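Local structure of minor fimbrium subunit Mfa5 (Porphyromonas gingivalis ATCC 33277, 6TO1) at residues K159-G164 with V170-V175. The protein serves as an accessory subunit of the minor fimbriae, the surface pili through which this oral bacterium forms biofilms and adheres to host cells and other bacteria. Numbering follows the deposited sequence.
Sequences KMLPKG and VRIALV
L161, just past the end of helix 143-160, divides its two methyls between I172 and V170 on strand 170-177. CD1 of L161 lies 3.7 Å from CD1 of I172, the two side chains running antiparallel alongside one another, while CD2 of L161 rests 3.8 Å from CG1 of V170. The same CD2 also approaches the backbone, 3.6 Å from V170 O. M160 reaches the strand beside it: its chain bends at the thioether (chi3 -75°), and CE of M160 comes 4.0 Å from CD1 of I172, the two side chains lying nearly perpendicular. CD1 of I172 is thus shared between M160 and L161. V170 turns CG1 anti to its own backbone N (chi1 178°), bringing that methyl to 3.5 Å from O of M160.

Backbone structure positions these groups. L161 leaves the helical conformation and opens a type I turn, closed by a bond of 3.0 Å from G164 N to L161 O. Strand alternation directs V170 and I172 at the helix end and R171 away, where it forms a salt bridge with D127 on the adjacent parallel strand 126-133. V128 of that strand, T191 and L194 of helix 191-199, and I400 pack around the cluster.

The contact lies where the helix of a von Willebrand factor A beta-alpha-beta unit (126-133, 143-160, 170-177) hands over to the second strand. Methyl-to-methyl packing dominates, two methyls also resting against carbonyl oxygens, and no polar bond links the segments. With all four touching residues buried, this is consistent with apolar burial seating the helix end against the sheet.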
ATOM      1  N   LYS A 159       3.266  -7.537 -23.182  1.00 26.54           N
ATOM      2  CA  LYS A 159       2.956  -6.342 -22.415  1.00 23.86           C
ATOM      3  C   LYS A 159       2.354  -6.675 -21.058  1.00 27.69           C
ATOM      4  O   LYS A 159       2.664  -6.022 -20.053  1.00 25.67           O
ATOM      5  CB  LYS A 159       2.013  -5.463 -23.246  1.00 33.08           C
ATOM      6  CG  LYS A 159       1.874  -4.060 -22.760  1.00 52.79           C
ATOM      7  CD  LYS A 159       0.884  -3.314 -23.633  1.00 53.65           C
ATOM      8  CE  LYS A 159       1.560  -2.660 -24.823  1.00 55.49           C
ATOM      9  NZ  LYS A 159       0.558  -1.856 -25.592  1.00 59.14           N
ATOM     10  N   MET A 160       1.507  -7.694 -20.987  1.00 21.44           N
ATOM     11  CA  MET A 160       0.883  -8.042 -19.715  1.00 24.07           C
ATOM     12  C   MET A 160       1.768  -8.933 -18.860  1.00 24.08           C
ATOM     13  O   MET A 160       1.570  -8.981 -17.648  1.00 21.79           O
ATOM     14  CB  MET A 160      -0.484  -8.666 -20.007  1.00 22.16           C
ATOM     15  CG  MET A 160      -1.485  -7.632 -20.577  1.00 28.87           C
ATOM     16  SD  MET A 160      -3.175  -8.470 -20.712  1.00 26.17           S
ATOM     17  CE  MET A 160      -3.190  -9.359 -21.797  1.00 24.18           C
ATOM     18  N   LEU A 161       2.736  -9.622 -19.450  1.00 22.48           N
ATOM     19  CA  LEU A 161       3.663 -10.465 -18.703  1.00 22.55           C
ATOM     20  C   LEU A 161       5.089  -9.979 -18.943  1.00 27.92           C
ATOM     21  O   LEU A 161       5.926 -10.703 -19.489  1.00 30.56           O
ATOM     22  CB  LEU A 161       3.503 -11.921 -19.111  1.00 23.96           C
ATOM     23  CG  LEU A 161       2.209 -12.622 -18.704  1.00 22.84           C
ATOM     24  CD1 LEU A 161       2.076 -13.966 -19.437  1.00 25.20           C
ATOM     25  CD2 LEU A 161       2.143 -12.807 -17.204  1.00 27.31           C
ATOM     26  N   PRO A 162       5.389  -8.741 -18.559  1.00 28.71           N
ATOM     27  CA  PRO A 162       6.692  -8.148 -18.924  1.00 35.39           C
ATOM     28  C   PRO A 162       7.903  -8.822 -18.267  1.00 26.94           C
ATOM     29  O   PRO A 162       9.021  -8.676 -18.779  1.00 31.32           O
ATOM     30  CB  PRO A 162       6.552  -6.691 -18.459  1.00 32.32           C
ATOM     31  CG  PRO A 162       5.547  -6.746 -17.359  1.00 34.37           C
ATOM     32  CD  PRO A 162       4.543  -7.811 -17.787  1.00 26.88           C
ATOM     33  N   LYS A 163       7.727  -9.511 -17.146  1.00 30.07           N
ATOM     34  CA  LYS A 163       8.794 -10.267 -16.502  1.00 31.44           C
ATOM     35  C   LYS A 163       8.625 -11.763 -16.714  1.00 32.78           C
ATOM     36  O   LYS A 163       9.199 -12.572 -15.972  1.00 29.93           O
ATOM     37  CB  LYS A 163       8.840  -9.934 -15.010  1.00 32.42           C
ATOM     38  CG  LYS A 163       9.100  -8.465 -14.715  1.00 33.63           C
ATOM     39  CD  LYS A 163       9.187  -8.225 -13.216  1.00 38.75           C
ATOM     40  CE  LYS A 163       9.682  -6.821 -12.893  1.00 61.42           C
ATOM     41  NZ  LYS A 163       9.905  -6.642 -11.424  1.00 73.16           N
ATOM     42  N   GLY A 164       7.836 -12.149 -17.712  1.00 27.85           N
ATOM     43  CA  GLY A 164       7.588 -13.559 -17.943  1.00 23.33           C
ATOM     44  C   GLY A 164       7.040 -14.258 -16.727  1.00 26.12           C
ATOM     45  O   GLY A 164       6.110 -13.788 -16.059  1.00 26.04           O
ATOM     46  N   VAL A 170      -0.280 -11.547 -12.537  1.00 24.86           N
ATOM     47  CA  VAL A 170      -0.954 -11.667 -13.829  1.00 23.68           C
ATOM     48  C   VAL A 170      -0.822 -13.102 -14.319  1.00 20.66           C
ATOM     49  O   VAL A 170       0.272 -13.658 -14.276  1.00 23.43           O
ATOM     50  CB  VAL A 170      -0.350 -10.709 -14.871  1.00 22.96           C
ATOM     51  CG1 VAL A 170      -1.056 -10.892 -16.250  1.00 23.81           C
ATOM     52  CG2 VAL A 170      -0.418  -9.278 -14.400  1.00 24.11           C
ATOM     53  N   ARG A 171      -1.933 -13.700 -14.800  1.00 20.25           N
ATOM     54  CA  ARG A 171      -1.871 -14.923 -15.587  1.00 16.87           C
ATOM     55  C   ARG A 171      -2.711 -14.768 -16.858  1.00 20.23           C
ATOM     56  O   ARG A 171      -3.692 -14.018 -16.883  1.00 20.30           O
ATOM     57  CB  ARG A 171      -2.375 -16.167 -14.822  1.00 19.22           C
ATOM     58  CG  ARG A 171      -1.605 -16.493 -13.546  1.00 22.50           C
ATOM     59  CD  ARG A 171      -2.127 -17.767 -12.890  1.00 26.66           C
ATOM     60  NE  ARG A 171      -3.571 -17.722 -12.663  1.00 24.79           N
ATOM     61  CZ  ARG A 171      -4.296 -18.790 -12.342  1.00 25.65           C
ATOM     62  NH1 ARG A 171      -3.708 -19.967 -12.194  1.00 33.84           N
ATOM     63  NH2 ARG A 171      -5.600 -18.693 -12.181  1.00 27.82           N
ATOM     64  N   ILE A 172      -2.333 -15.494 -17.904  1.00 20.09           N
ATOM     65  CA  ILE A 172      -3.030 -15.444 -19.186  1.00 18.89           C
ATOM     66  C   ILE A 172      -3.339 -16.865 -19.628  1.00 22.25           C
ATOM     67  O   ILE A 172      -2.459 -17.728 -19.608  1.00 20.34           O
ATOM     68  CB  ILE A 172      -2.208 -14.723 -20.269  1.00 19.32           C
ATOM     69  CG1 ILE A 172      -1.901 -13.275 -19.907  1.00 22.01           C
ATOM     70  CG2 ILE A 172      -2.997 -14.698 -21.592  1.00 24.38           C
ATOM     71  CD1 ILE A 172      -0.969 -12.582 -20.905  1.00 26.26           C
ATOM     72  N   ALA A 173      -4.583 -17.104 -20.030  1.00 18.56           N
ATOM     73  CA  ALA A 173      -5.014 -18.316 -20.707  1.00 20.85           C
ATOM     74  C   ALA A 173      -5.384 -17.967 -22.150  1.00 17.09           C
ATOM     75  O   ALA A 173      -5.594 -16.795 -22.501  1.00 17.93           O
ATOM     76  CB  ALA A 173      -6.206 -18.956 -19.995  1.00 19.46           C
ATOM     77  N   LEU A 174      -5.427 -18.998 -22.994  1.00 17.64           N
ATOM     78  CA  LEU A 174      -5.549 -18.775 -24.424  1.00 18.93           C
ATOM     79  C   LEU A 174      -6.514 -19.755 -25.067  1.00 19.96           C
ATOM     80  O   LEU A 174      -6.376 -20.974 -24.913  1.00 20.31           O
ATOM     81  CB  LEU A 174      -4.169 -18.868 -25.093  1.00 19.53           C
ATOM     82  CG  LEU A 174      -4.151 -18.600 -26.594  1.00 20.71           C
ATOM     83  CD1 LEU A 174      -4.557 -17.154 -26.912  1.00 20.05           C
ATOM     84  CD2 LEU A 174      -2.756 -18.946 -27.162  1.00 26.05           C
ATOM     85  N   VAL A 175      -7.485 -19.186 -25.786  1.00 18.24           N
ATOM     86  CA  VAL A 175      -8.478 -19.903 -26.569  1.00 18.92           C
ATOM     87  C   VAL A 175      -8.403 -19.430 -28.027  1.00 16.32           C
ATOM     88  O   VAL A 175      -8.289 -18.233 -28.300  1.00 18.16           O
ATOM     89  CB  VAL A 175      -9.901 -19.653 -26.008  1.00 18.46           C
ATOM     90  CG1 VAL A 175     -10.944 -20.294 -26.926  1.00 15.76           C
ATOM     91  CG2 VAL A 175     -10.051 -20.184 -24.587  1.00 18.99           C
TER